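Local structure of transcriptional regulator, LuxR family (Burkholderia thailandensis, 3MQQ) at residues G15-R20 and W108-L113; R22-C27 and D41-S46; A32-C37 and M80-G85. The protein is probably a DNA-binding transcriptional regulator of the LuxR family, of which this chain is the PAS domain. One frame throughout, in Å; residues are numbered along the deposited sequence. Where two conformers were deposited one is given.

Overall arrangement
After helix 5-11 the chain runs through strands 15-20 and 23-27 and helices 29-34 and 39-42. Contact 2 closes the first and shortest loop, bringing the turn after helix 39-42 back to strand 23-27 at the sheet border. Contact 3 starts within that loop, at the end of helix 29-34, and closes where strand 74-81 runs into a turn, so contacts 2 and 3 cross along the chain. Contact 1 closes last and encloses both, pairing the first strand with the last, 106-112, in the middle of the five-stranded sheet. R20 and E25 join contacts 1 and 2 by a salt bridge, D112 and R82 join contacts 1 and 3, and L42 packs on C37 between contacts 2 and 3.

Contact 1. Residues G15-R20 and W108-L113; sequences GLVLSR and WTFEDL. With NA (sodium ion), chain K.
S19 OG meets the edge of the W108 indole, 3.3 Å from CD1 and close to the ring plane, while the same oxygen binds a sodium ion at 2.8 Å. With chi1 at 73°, OG lies between the backbone N and the carbonyl carbon of S19, which directs it to the ion. A water and the carbonyl oxygens of L103 and A104 also bind the sodium, so a hydroxyl and two carbonyls from separate parts of the chain meet here. Further along the pair, V17 CG2 touches F110 CE2 at 3.6 Å, approaching the ring obliquely, and the CB atoms of V17 and W108 are neighbours. V17, W108 and F110 lie on one face of the sheet, covered by F47 and L31. Strands 15-20 and 106-112 are the first and last of the antiparallel PAS sheet, order 2-1-5-4-3, and run side by side at its centre. G15 pairs with F110 and V17 with W108 as hydrogen-bonded pairs. The straightest of the four bonds is W108 N to V17 O, 3.0 Å long with 168° at the hydrogen. Between these two hydrogen-bonded pairs, L16 and T109 form a non-hydrogen-bonded pair whose side chains lie alongside each other on the other face, L16 CD2 3.7 Å from T109 CG2. T109 OG1 is hydrogen-bonded to T93 of the adjoining strand, and I14 of the second subunit packs on T109.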
ATOM      1  N   GLY B  15       3.279   1.284  -5.466  1.00 20.09           N
ATOM      2  CA  GLY B  15       4.075   2.494  -5.563  1.00 19.03           C
ATOM      3  C   GLY B  15       4.039   3.252  -4.257  1.00 18.21           C
ATOM      4  O   GLY B  15       2.977   3.423  -3.654  1.00 18.74           O
ATOM      5  N   LEU B  16       5.213   3.644  -3.779  1.00 17.36           N
ATOM      6  CA  LEU B  16       5.273   4.441  -2.530  1.00 18.16           C
ATOM      7  C   LEU B  16       6.039   5.722  -2.772  1.00 19.15           C
ATOM      8  O   LEU B  16       7.017   5.766  -3.548  1.00 21.32           O
ATOM      9  CB  LEU B  16       5.990   3.685  -1.408  1.00 19.84           C
ATOM     10  CG  LEU B  16       5.355   2.383  -0.957  1.00 17.65           C
ATOM     11  CD1 LEU B  16       6.277   1.705   0.033  1.00 21.21           C
ATOM     12  CD2 LEU B  16       3.989   2.646  -0.348  1.00 22.99           C
ATOM     13  N   VAL B  17       5.630   6.783  -2.076  1.00 18.93           N
ATOM     14  CA  VAL B  17       6.294   8.101  -2.190  1.00 21.16           C
ATOM     15  C   VAL B  17       6.425   8.690  -0.820  1.00 22.53           C
ATOM     16  O   VAL B  17       5.468   8.679  -0.055  1.00 22.18           O
ATOM     17  CB  VAL B  17       5.478   9.128  -3.066  1.00 21.60           C
ATOM     18  CG1 VAL B  17       5.992  10.589  -2.891  1.00 23.22           C
ATOM     19  CG2 VAL B  17       5.462   8.729  -4.537  1.00 22.61           C
ATOM     20  N   LEU B  18       7.614   9.217  -0.501  1.00 21.04           N
ATOM     21  CA  LEU B  18       7.795  10.155   0.617  1.00 21.29           C
ATOM     22  C   LEU B  18       7.755  11.556   0.006  1.00 20.96           C
ATOM     23  O   LEU B  18       8.556  11.854  -0.863  1.00 21.07           O
ATOM     24  CB  LEU B  18       9.129   9.898   1.345  1.00 22.11           C
ATOM     25  CG  LEU B  18       9.420   8.438   1.654  1.00 24.48           C
ATOM     26  CD1 LEU B  18      10.781   8.292   2.398  1.00 27.65           C
ATOM     27  CD2 LEU B  18       8.269   7.860   2.496  1.00 26.88           C
ATOM     28  N   SER B  19       6.752  12.355   0.382  1.00 21.17           N
ATOM     29  CA  SER B  19       6.520  13.655  -0.283  1.00 20.79           C
ATOM     30  C   SER B  19       6.833  14.814   0.657  1.00 23.06           C
ATOM     31  O   SER B  19       7.034  14.649   1.884  1.00 24.20           O
ATOM     32  CB  SER B  19       5.070  13.758  -0.751  1.00 21.36           C
ATOM     33  OG  SER B  19       4.211  13.943   0.389  1.00 23.32           O
ATOM     34  N   ARG B  20       6.910  15.994   0.049  1.00 22.62           N
ATOM     35  CA  ARG B  20       6.961  17.258   0.799  1.00 25.83           C
ATOM     36  C   ARG B  20       6.462  18.333  -0.149  1.00 26.45           C
ATOM     37  O   ARG B  20       6.968  18.457  -1.267  1.00 26.45           O
ATOM     38  CB  ARG B  20       8.376  17.547   1.312  1.00 27.79           C
ATOM     39  CG  ARG B  20       8.469  18.779   2.159  1.00 36.01           C
ATOM     40  CD  ARG B  20       9.632  18.665   3.148  1.00 43.38           C
ATOM     41  NE  ARG B  20      10.977  18.727   2.560  1.00 49.97           N
ATOM     42  CZ  ARG B  20      11.325  19.352   1.430  1.00 52.86           C
ATOM     43  NH1 ARG B  20      12.593  19.337   1.045  1.00 56.32           N
ATOM     44  NH2 ARG B  20      10.431  19.972   0.671  1.00 52.96           N
ATOM     45  N   TRP B 108       2.581   8.577   0.662  1.00 17.54           N
ATOM     46  CA  TRP B 108       1.537   8.373  -0.351  1.00 18.61           C
ATOM     47  C   TRP B 108       1.736   7.051  -1.057  1.00 18.80           C
ATOM     48  O   TRP B 108       2.868   6.651  -1.275  1.00 20.19           O
ATOM     49  CB  TRP B 108       1.577   9.506  -1.368  1.00 19.29           C
ATOM     50  CG  TRP B 108       1.114  10.796  -0.745  1.00 22.73           C
ATOM     51  CD1 TRP B 108       1.856  11.686  -0.015  1.00 24.77           C
ATOM     52  CD2 TRP B 108      -0.208  11.296  -0.774  1.00 24.36           C
ATOM     53  NE1 TRP B 108       1.061  12.721   0.425  1.00 28.00           N
ATOM     54  CE2 TRP B 108      -0.213  12.515  -0.047  1.00 27.72           C
ATOM     55  CE3 TRP B 108      -1.395  10.837  -1.348  1.00 24.16           C
ATOM     56  CZ2 TRP B 108      -1.368  13.280   0.122  1.00 30.25           C
ATOM     57  CZ3 TRP B 108      -2.557  11.609  -1.181  1.00 29.47           C
ATOM     58  CH2 TRP B 108      -2.525  12.811  -0.448  1.00 31.12           C
ATOM     59  N   THR B 109       0.619   6.392  -1.392  1.00 18.39           N
ATOM     60  CA  THR B 109       0.660   5.086  -2.062  1.00 18.69           C
ATOM     61  C   THR B 109      -0.080   5.189  -3.368  1.00 18.78           C
ATOM     62  O   THR B 109      -1.035   5.934  -3.471  1.00 20.10           O
ATOM     63  CB  THR B 109       0.042   3.908  -1.219  1.00 19.86           C
ATOM     64  OG1 THR B 109      -1.389   4.022  -1.201  1.00 20.97           O
ATOM     65  CG2 THR B 109       0.558   3.853   0.215  1.00 19.56           C
ATOM     66  N   PHE B 110       0.349   4.397  -4.355  1.00 19.19           N
ATOM     67  CA  PHE B 110      -0.272   4.405  -5.684  1.00 19.74           C
ATOM     68  C   PHE B 110      -0.387   2.958  -6.158  1.00 19.41           C
ATOM     69  O   PHE B 110       0.569   2.223  -6.053  1.00 20.84           O
ATOM     70  CB  PHE B 110       0.668   5.134  -6.657  1.00 19.45           C
ATOM     71  CG  PHE B 110       0.859   6.582  -6.324  1.00 19.74           C
ATOM     72  CD1 PHE B 110       0.162   7.553  -7.019  1.00 22.74           C
ATOM     73  CD2 PHE B 110       1.719   6.968  -5.301  1.00 18.93           C
ATOM     74  CE1 PHE B 110       0.299   8.905  -6.671  1.00 23.61           C
ATOM     75  CE2 PHE B 110       1.867   8.321  -4.976  1.00 23.60           C
ATOM     76  CZ  PHE B 110       1.169   9.268  -5.656  1.00 23.73           C
ATOM     77  N   GLU B 111      -1.544   2.561  -6.680  1.00 19.59           N
ATOM     78  CA  GLU B 111      -1.662   1.247  -7.212  1.00 20.43           C
ATOM     79  C   GLU B 111      -2.409   1.321  -8.547  1.00 20.34           C
ATOM     80  O   GLU B 111      -3.459   1.914  -8.621  1.00 20.85           O
ATOM     81  CB  GLU B 111      -2.418   0.352  -6.220  1.00 19.52           C
ATOM     82  CG  GLU B 111      -2.640  -1.043  -6.752  1.00 22.44           C
ATOM     83  CD  GLU B 111      -3.375  -1.908  -5.775  1.00 26.28           C
ATOM     84  OE1 GLU B 111      -4.092  -1.359  -4.914  1.00 28.85           O
ATOM     85  OE2 GLU B 111      -3.240  -3.143  -5.861  1.00 28.69           O
ATOM     86  N   ASP B 112      -1.833   0.733  -9.602  1.00 21.04           N
ATOM     87  CA  ASP B 112      -2.459   0.730 -10.933  1.00 23.08           C
ATOM     88  C   ASP B 112      -3.659  -0.195 -10.893  1.00 24.20           C
ATOM     89  O   ASP B 112      -3.561  -1.373 -10.460  1.00 24.78           O
ATOM     90  CB  ASP B 112      -1.428   0.233 -11.979  1.00 24.32           C
ATOM     91  CG  ASP B 112      -1.871   0.425 -13.434  1.00 26.41           C
ATOM     92  OD1 ASP B 112      -3.049   0.676 -13.716  1.00 27.38           O
ATOM     93  OD2 ASP B 112      -1.006   0.235 -14.313  1.00 30.15           O
ATOM     94  N   LEU B 113      -4.799   0.329 -11.346  1.00 23.45           N
ATOM     95  CA  LEU B 113      -6.020  -0.467 -11.362  1.00 26.23           C
ATOM     96  C   LEU B 113      -6.320  -1.040 -12.741  1.00 27.24           C
ATOM     97  O   LEU B 113      -7.423  -1.511 -12.979  1.00 29.41           O
ATOM     98  CB  LEU B 113      -7.201   0.341 -10.830  1.00 27.13           C
ATOM     99  CG  LEU B 113      -6.949   1.016  -9.473  1.00 27.95           C
ATOM    100  CD1 LEU B 113      -8.097   1.913  -9.124  1.00 30.01           C
ATOM    101  CD2 LEU B 113      -6.693  -0.013  -8.354  1.00 27.68           C
TER
HETATM  102 NA    NA K   1       3.213  16.467  -0.039  1.00 32.45          NA
HETATM  103  O   HOH W   1       0.943  15.787  -1.331  1.00 36.14           O

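Contact 2. Residues R22-C27 and D41-S46; sequences RVIEDC and DLIGRS. With EOH (ethanol), chain H.
I24, L42 and C27 form the buried part of this contact: the tip of I24, CD1, meets L42 CD2 at 3.8 Å, and I24 CB rests 3.4 Å from L42 O. I43 reaches the strand by folding back. Its chi1 of -58° sets CG1 anti to the carbonyl carbon, and a second turn at chi2, -62°, brings CD1 over the backbone, 3.6 Å from D26 CA and next to C27 N. C27 SG packs against both L42 CB and I43 CD1, while V23 CG1 covers the chain at G44. The backbone of I24 is gripped from both ends: its N donates to R45 O in an almost straight bond (179°), and its O accepts from G44 N at 2.7 Å. A type II turn from L42 to R45, with G44 at positive phi, presents these two groups. R45 folds back within its own segment, and NE and NH2 hold D41 O side-on at 2.9 and 3.1 Å, with that oxygen in the guanidinium plane. At the far end a water links S46 OG, which is also hydrogen-bonded to E48 N, to R22 O, the latter bond weak, and R22 NH1 donates to F57 O. Within this chain the outermost strand 23-27 is bordered by a turn, with one bridge between V23 and S46, and that turn satisfies both polar backbone groups of I24.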
ATOM      1  N   ARG B  22       3.903  18.478  -2.050  1.00 25.63           N
ATOM      2  CA  ARG B  22       3.431  17.883  -3.299  1.00 24.16           C
ATOM      3  C   ARG B  22       4.567  17.588  -4.279  1.00 24.16           C
ATOM      4  O   ARG B  22       4.330  17.498  -5.485  1.00 24.61           O
ATOM      5  CB  ARG B  22       2.289  18.683  -3.971  1.00 25.97           C
ATOM      6  CG  ARG B  22       1.181  19.149  -3.010  1.00 26.67           C
ATOM      7  CD  ARG B  22       0.026  19.751  -3.786  1.00 30.48           C
ATOM      8  NE  ARG B  22      -0.793  18.705  -4.397  1.00 31.39           N
ATOM      9  CZ  ARG B  22      -1.814  18.935  -5.220  1.00 31.99           C
ATOM     10  NH1 ARG B  22      -2.512  17.920  -5.732  1.00 34.98           N
ATOM     11  NH2 ARG B  22      -2.130  20.175  -5.530  1.00 34.89           N
ATOM     12  N   VAL B  23       5.790  17.483  -3.747  1.00 21.54           N
ATOM     13  CA  VAL B  23       6.944  17.049  -4.508  1.00 21.15           C
ATOM     14  C   VAL B  23       7.376  15.657  -4.018  1.00 21.05           C
ATOM     15  O   VAL B  23       7.359  15.374  -2.814  1.00 22.57           O
ATOM     16  CB  VAL B  23       8.104  18.034  -4.366  1.00 21.44           C
ATOM     17  CG1 VAL B  23       9.368  17.520  -5.122  1.00 23.08           C
ATOM     18  CG2 VAL B  23       7.665  19.398  -4.926  1.00 22.88           C
ATOM     19  N   ILE B  24       7.762  14.795  -4.955  1.00 19.69           N
ATOM     20  CA  ILE B  24       8.243  13.457  -4.615  1.00 20.41           C
ATOM     21  C   ILE B  24       9.693  13.560  -4.119  1.00 21.33           C
ATOM     22  O   ILE B  24      10.578  13.892  -4.897  1.00 23.06           O
ATOM     23  CB  ILE B  24       8.240  12.559  -5.842  1.00 20.41           C
ATOM     24  CG1 ILE B  24       6.804  12.357  -6.382  1.00 19.60           C
ATOM     25  CG2 ILE B  24       8.963  11.240  -5.548  1.00 20.38           C
ATOM     26  CD1 ILE B  24       6.790  11.576  -7.731  1.00 24.67           C
ATOM     27  N   GLU B  25       9.930  13.296  -2.832  1.00 21.78           N
ATOM     28  CA  GLU B  25      11.292  13.341  -2.289  0.50 23.90           C
ATOM     29  C   GLU B  25      11.985  11.981  -2.392  1.00 24.52           C
ATOM     30  O   GLU B  25      13.217  11.904  -2.536  1.00 26.59           O
ATOM     31  CB  GLU B  25      11.296  13.856  -0.850  0.50 26.58           C
ATOM     32  CG  GLU B  25      10.570  15.172  -0.680  0.50 27.24           C
ATOM     33  CD  GLU B  25      11.400  16.354  -1.131  0.50 31.44           C
ATOM     34  OE1 GLU B  25      11.975  17.025  -0.259  0.50 36.14           O
ATOM     35  OE2 GLU B  25      11.486  16.608  -2.349  0.50 31.81           O
ATOM     36  N   ASP B  26      11.190  10.910  -2.333  1.00 23.22           N
ATOM     37  CA  ASP B  26      11.722   9.569  -2.530  1.00 23.48           C
ATOM     38  C   ASP B  26      10.592   8.708  -3.038  1.00 22.15           C
ATOM     39  O   ASP B  26       9.429   9.011  -2.794  1.00 21.26           O
ATOM     40  CB  ASP B  26      12.322   9.011  -1.232  1.00 26.10           C
ATOM     41  CG  ASP B  26      13.229   7.813  -1.457  1.00 29.28           C
ATOM     42  OD1 ASP B  26      13.537   7.443  -2.617  1.00 29.52           O
ATOM     43  OD2 ASP B  26      13.675   7.234  -0.443  1.00 33.30           O
ATOM     44  N   CYS B  27      10.941   7.660  -3.779  1.00 21.60           N
ATOM     45  CA  CYS B  27       9.927   6.748  -4.268  1.00 21.63           C
ATOM     46  C   CYS B  27      10.579   5.404  -4.544  1.00 22.02           C
ATOM     47  O   CYS B  27      11.817   5.256  -4.554  1.00 24.14           O
ATOM     48  CB  CYS B  27       9.202   7.289  -5.540  1.00 21.67           C
ATOM     49  SG  CYS B  27      10.203   7.245  -7.086  1.00 24.06           S
ATOM     50  N   ASP B  41      13.683   9.924 -12.796  1.00 28.09           N
ATOM     51  CA  ASP B  41      12.747  10.864 -13.445  1.00 29.79           C
ATOM     52  C   ASP B  41      11.742  11.454 -12.454  1.00 27.20           C
ATOM     53  O   ASP B  41      11.178  12.513 -12.703  1.00 30.38           O
ATOM     54  CB  ASP B  41      11.990  10.215 -14.614  1.00 32.35           C
ATOM     55  CG  ASP B  41      12.913   9.795 -15.762  1.00 37.84           C
ATOM     56  OD1 ASP B  41      13.784  10.595 -16.188  1.00 41.08           O
ATOM     57  OD2 ASP B  41      12.764   8.653 -16.240  1.00 40.31           O
ATOM     58  N   LEU B  42      11.536  10.766 -11.330  1.00 24.38           N
ATOM     59  CA  LEU B  42      10.489  11.143 -10.385  1.00 23.69           C
ATOM     60  C   LEU B  42      11.013  11.871  -9.164  1.00 22.82           C
ATOM     61  O   LEU B  42      10.291  12.652  -8.547  1.00 24.39           O
ATOM     62  CB  LEU B  42       9.656   9.913  -9.973  1.00 22.52           C
ATOM     63  CG  LEU B  42       8.779   9.353 -11.102  1.00 26.49           C
ATOM     64  CD1 LEU B  42       8.362   7.931 -10.825  1.00 25.86           C
ATOM     65  CD2 LEU B  42       7.563  10.255 -11.243  1.00 28.83           C
ATOM     66  N   ILE B  43      12.251  11.595  -8.790  1.00 23.20           N
ATOM     67  CA  ILE B  43      12.831  12.248  -7.625  1.00 24.15           C
ATOM     68  C   ILE B  43      12.940  13.759  -7.837  1.00 24.10           C
ATOM     69  O   ILE B  43      13.611  14.243  -8.756  1.00 25.50           O
ATOM     70  CB  ILE B  43      14.203  11.666  -7.282  1.00 27.41           C
ATOM     71  CG1 ILE B  43      14.071  10.163  -7.022  1.00 28.06           C
ATOM     72  CG2 ILE B  43      14.826  12.409  -6.093  1.00 30.38           C
ATOM     73  CD1 ILE B  43      13.191   9.811  -5.862  1.00 29.92           C
ATOM     74  N   GLY B  44      12.259  14.497  -6.970  1.00 23.66           N
ATOM     75  CA  GLY B  44      12.264  15.951  -7.033  1.00 23.25           C
ATOM     76  C   GLY B  44      11.277  16.456  -8.055  1.00 22.57           C
ATOM     77  O   GLY B  44      11.321  17.606  -8.430  1.00 24.24           O
ATOM     78  N   ARG B  45      10.384  15.580  -8.508  1.00 22.55           N
ATOM     79  CA  ARG B  45       9.311  15.961  -9.427  1.00 23.03           C
ATOM     80  C   ARG B  45       8.040  16.343  -8.671  1.00 22.11           C
ATOM     81  O   ARG B  45       7.641  15.612  -7.736  1.00 21.77           O
ATOM     82  CB  ARG B  45       9.040  14.794 -10.409  1.00 23.45           C
ATOM     83  CG  ARG B  45       8.331  15.215 -11.677  1.00 25.44           C
ATOM     84  CD  ARG B  45       9.266  15.995 -12.633  1.00 26.77           C
ATOM     85  NE  ARG B  45      10.091  15.069 -13.386  1.00 29.01           N
ATOM     86  CZ  ARG B  45      10.557  15.264 -14.617  1.00 29.78           C
ATOM     87  NH1 ARG B  45      10.278  16.378 -15.309  1.00 31.62           N
ATOM     88  NH2 ARG B  45      11.312  14.336 -15.174  1.00 31.70           N
ATOM     89  N   SER B  46       7.418  17.473  -9.044  1.00 21.79           N
ATOM     90  CA  SER B  46       6.052  17.780  -8.550  1.00 23.25           C
ATOM     91  C   SER B  46       5.078  16.657  -8.937  1.00 22.66           C
ATOM     92  O   SER B  46       5.151  16.137 -10.045  1.00 23.31           O
ATOM     93  CB  SER B  46       5.521  19.093  -9.125  1.00 24.02           C
ATOM     94  OG  SER B  46       4.178  19.292  -8.681  1.00 25.46           O
TER
HETATM   95  C1  EOH H 122      -0.923  14.968  -4.187  1.00 28.04           C
HETATM   96  C2  EOH H 122      -0.489  16.183  -3.419  1.00 25.07           C
HETATM   97  O   EOH H 122      -1.551  15.336  -5.378  1.00 27.91           O
HETATM   98  O   HOH W   2       4.355  20.470  -6.447  1.00 34.37           O

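Contact 3. Residues A32-C37 and M80-G85; sequences AAIFRC and MKRAGG. With EOH (ethanol), chain I.
R36 and R82 lie side by side with their guanidinium groups stacked, centres 3.8 Å apart and planes at 12°. R36 NH2 sits over the centre of the R82 group, 3.4 Å from CZ, and lower down R36 CG packs on R82 CD. The two groups point the same way because R82 runs extended from CG to NE, whereas R36 bends at chi2 (-68°) to turn back along its own helix. Each is fixed in rotation by a carbonyl at its edge. R82 NH1 donates to a lone pair of I34 O at 2.8 Å, in the plane of the carbonyl and of the R82 guanidinium, and R36 NH1 donates to A33 O, which also accepts from R36 N on the opposite face of its carbonyl. A bound ethanol, probably from the crystallisation liquor, accepts a further bond from R36 NH1. Both carbonyls lie at the end of helix 29-34, which closes in a Schellman motif, with R36 at positive phi as the C-prime residue, C37 N bonded to A32 O and R36 N to A33 O. In this way the end of a PAS-domain helix meets the end of the outer strand 74-81. A backbone hydrogen bond from A83 N to F35 O, 2.9 Å, joins them, and A83 CB lies against the same oxygen at 3.2 Å. Deeper in, the F35 ring turns its edge to the strand: CD1 is 3.3 Å from K81 O, and CE1 touches CB of the selenomethionine M80. F88 meets the F35 ring edge-to-face. Outside this layer D112 and E86 form salt bridges with R82 at NH1 and NE, which would partly offset the positive charge on R82, and F88 adds a cation-pi contact to R82.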
ATOM      1  N   ALA B  32       7.872   3.981 -10.259  1.00 22.73           N
ATOM      2  CA  ALA B  32       8.521   4.150 -11.565  1.00 25.79           C
ATOM      3  C   ALA B  32       7.858   3.263 -12.627  1.00 26.89           C
ATOM      4  O   ALA B  32       7.604   3.714 -13.748  1.00 29.18           O
ATOM      5  CB  ALA B  32      10.001   3.847 -11.473  1.00 27.62           C
ATOM      6  N   ALA B  33       7.580   2.013 -12.254  1.00 25.25           N
ATOM      7  CA  ALA B  33       6.960   1.051 -13.162  1.00 27.29           C
ATOM      8  C   ALA B  33       5.587   1.546 -13.584  1.00 26.53           C
ATOM      9  O   ALA B  33       5.280   1.566 -14.783  1.00 29.29           O
ATOM     10  CB  ALA B  33       6.886  -0.362 -12.526  1.00 27.77           C
ATOM     11  N   ILE B  34       4.792   1.988 -12.602  1.00 25.44           N
ATOM     12  CA  ILE B  34       3.428   2.426 -12.888  1.00 25.09           C
ATOM     13  C   ILE B  34       3.456   3.580 -13.886  1.00 24.77           C
ATOM     14  O   ILE B  34       2.676   3.605 -14.858  1.00 26.50           O
ATOM     15  CB  ILE B  34       2.686   2.864 -11.605  1.00 23.47           C
ATOM     16  CG1 ILE B  34       2.476   1.673 -10.648  1.00 25.29           C
ATOM     17  CG2 ILE B  34       1.364   3.555 -11.954  1.00 24.18           C
ATOM     18  CD1 ILE B  34       2.092   2.081  -9.213  1.00 23.62           C
ATOM     19  N   PHE B  35       4.375   4.518 -13.664  1.00 24.87           N
ATOM     20  CA  PHE B  35       4.442   5.720 -14.495  1.00 25.80           C
ATOM     21  C   PHE B  35       5.371   5.619 -15.705  1.00 27.00           C
ATOM     22  O   PHE B  35       5.632   6.609 -16.392  1.00 28.52           O
ATOM     23  CB  PHE B  35       4.686   6.960 -13.620  1.00 25.77           C
ATOM     24  CG  PHE B  35       3.483   7.339 -12.822  1.00 25.25           C
ATOM     25  CD1 PHE B  35       2.456   8.087 -13.400  1.00 25.59           C
ATOM     26  CD2 PHE B  35       3.321   6.868 -11.522  1.00 24.33           C
ATOM     27  CE1 PHE B  35       1.304   8.402 -12.662  1.00 24.06           C
ATOM     28  CE2 PHE B  35       2.198   7.189 -10.775  1.00 26.06           C
ATOM     29  CZ  PHE B  35       1.175   7.947 -11.363  1.00 23.93           C
ATOM     30  N   ARG B  36       5.828   4.396 -15.967  1.00 27.34           N
ATOM     31  CA  ARG B  36       6.663   4.071 -17.126  1.00 27.88           C
ATOM     32  C   ARG B  36       7.876   4.974 -17.289  1.00 29.31           C
ATOM     33  O   ARG B  36       8.146   5.476 -18.396  1.00 30.79           O
ATOM     34  CB  ARG B  36       5.833   4.092 -18.427  1.00 30.14           C
ATOM     35  CG  ARG B  36       4.495   3.386 -18.358  1.00 30.45           C
ATOM     36  CD  ARG B  36       4.602   1.866 -18.204  1.00 33.80           C
ATOM     37  NE  ARG B  36       3.324   1.183 -18.450  1.00 35.10           N
ATOM     38  CZ  ARG B  36       2.615   0.528 -17.530  1.00 33.41           C
ATOM     39  NH1 ARG B  36       3.045   0.429 -16.278  1.00 32.70           N
ATOM     40  NH2 ARG B  36       1.477  -0.057 -17.878  1.00 34.60           N
ATOM     41  N   CYS B  37       8.624   5.153 -16.200  1.00 28.19           N
ATOM     42  CA  CYS B  37       9.854   5.946 -16.237  1.00 30.59           C
ATOM     43  C   CYS B  37      10.866   5.382 -15.245  1.00 29.96           C
ATOM     44  O   CYS B  37      10.642   4.314 -14.681  1.00 29.16           O
ATOM     45  CB  CYS B  37       9.547   7.396 -15.897  1.00 31.09           C
ATOM     46  SG  CYS B  37       8.751   7.583 -14.295  1.00 31.34           S
HETATM   47  N   MSE B  80      -4.847   9.113 -13.633  1.00 21.96           N
HETATM   48  CA  MSE B  80      -3.523   9.696 -13.687  1.00 23.66           C
HETATM   49  C   MSE B  80      -2.906   9.474 -15.060  1.00 24.07           C
HETATM   50  O   MSE B  80      -3.520   8.842 -15.912  1.00 24.33           O
HETATM   51  CB  MSE B  80      -2.651   9.110 -12.556  1.00 24.79           C
HETATM   52  CG  MSE B  80      -3.301   9.340 -11.175  1.00 27.76           C
HETATM   53 SE   MSE B  80      -3.324  11.204 -10.652  1.00 37.16          SE
HETATM   54  CE  MSE B  80      -1.550  11.313  -9.864  1.00 30.74           C
ATOM     55  N   LYS B  81      -1.713  10.023 -15.249  1.00 25.06           N
ATOM     56  CA  LYS B  81      -1.025  10.055 -16.537  1.00 26.63           C
ATOM     57  C   LYS B  81       0.380   9.439 -16.471  1.00 26.31           C
ATOM     58  O   LYS B  81       1.271   9.955 -15.786  1.00 27.09           O
ATOM     59  CB  LYS B  81      -0.931  11.509 -17.026  1.00 29.55           C
ATOM     60  CG  LYS B  81      -0.438  11.636 -18.465  1.00 32.04           C
ATOM     61  CD  LYS B  81      -0.486  13.087 -18.922  1.00 37.71           C
ATOM     62  CE  LYS B  81       0.622  13.893 -18.266  1.00 38.56           C
ATOM     63  NZ  LYS B  81       1.862  13.088 -18.273  1.00 42.38           N
ATOM     64  N   ARG B  82       0.599   8.369 -17.236  1.00 26.36           N
ATOM     65  CA  ARG B  82       1.940   7.781 -17.365  1.00 28.63           C
ATOM     66  C   ARG B  82       2.868   8.684 -18.184  1.00 31.79           C
ATOM     67  O   ARG B  82       2.400   9.509 -18.970  1.00 33.33           O
ATOM     68  CB  ARG B  82       1.870   6.376 -17.996  1.00 27.61           C
ATOM     69  CG  ARG B  82       0.834   5.442 -17.375  1.00 27.87           C
ATOM     70  CD  ARG B  82       0.926   4.031 -17.964  1.00 25.80           C
ATOM     71  NE  ARG B  82      -0.288   3.228 -17.808  1.00 25.31           N
ATOM     72  CZ  ARG B  82      -0.560   2.470 -16.748  1.00 28.45           C
ATOM     73  NH1 ARG B  82       0.292   2.429 -15.712  1.00 28.11           N
ATOM     74  NH2 ARG B  82      -1.676   1.763 -16.715  1.00 27.57           N
ATOM     75  N   ALA B  83       4.177   8.562 -17.973  1.00 30.34           N
ATOM     76  CA  ALA B  83       5.138   9.184 -18.879  1.00 33.93           C
ATOM     77  C   ALA B  83       4.769   8.773 -20.307  1.00 36.68           C
ATOM     78  O   ALA B  83       4.540   7.593 -20.582  1.00 38.31           O
ATOM     79  CB  ALA B  83       6.576   8.767 -18.538  1.00 35.88           C
ATOM     80  N   GLY B  84       4.666   9.750 -21.200  1.00 38.30           N
ATOM     81  CA  GLY B  84       4.263   9.465 -22.580  1.00 40.92           C
ATOM     82  C   GLY B  84       2.781   9.699 -22.821  1.00 39.45           C
ATOM     83  O   GLY B  84       2.311   9.629 -23.961  1.00 41.33           O
ATOM     84  N   GLY B  85       2.039   9.974 -21.751  1.00 36.43           N
ATOM     85  CA  GLY B  85       0.658  10.452 -21.884  1.00 35.56           C
ATOM     86  C   GLY B  85      -0.510   9.504 -21.643  1.00 34.46           C
ATOM     87  O   GLY B  85      -1.650   9.961 -21.531  1.00 33.29           O
TER
HETATM   88  C1  EOH I 123       2.891  -0.919 -13.217  1.00 32.98           C
HETATM   89  C2  EOH I 123       2.916  -2.350 -12.687  1.00 35.35           C
HETATM   90  O   EOH I 123       1.714  -0.507 -13.912  1.00 33.17           O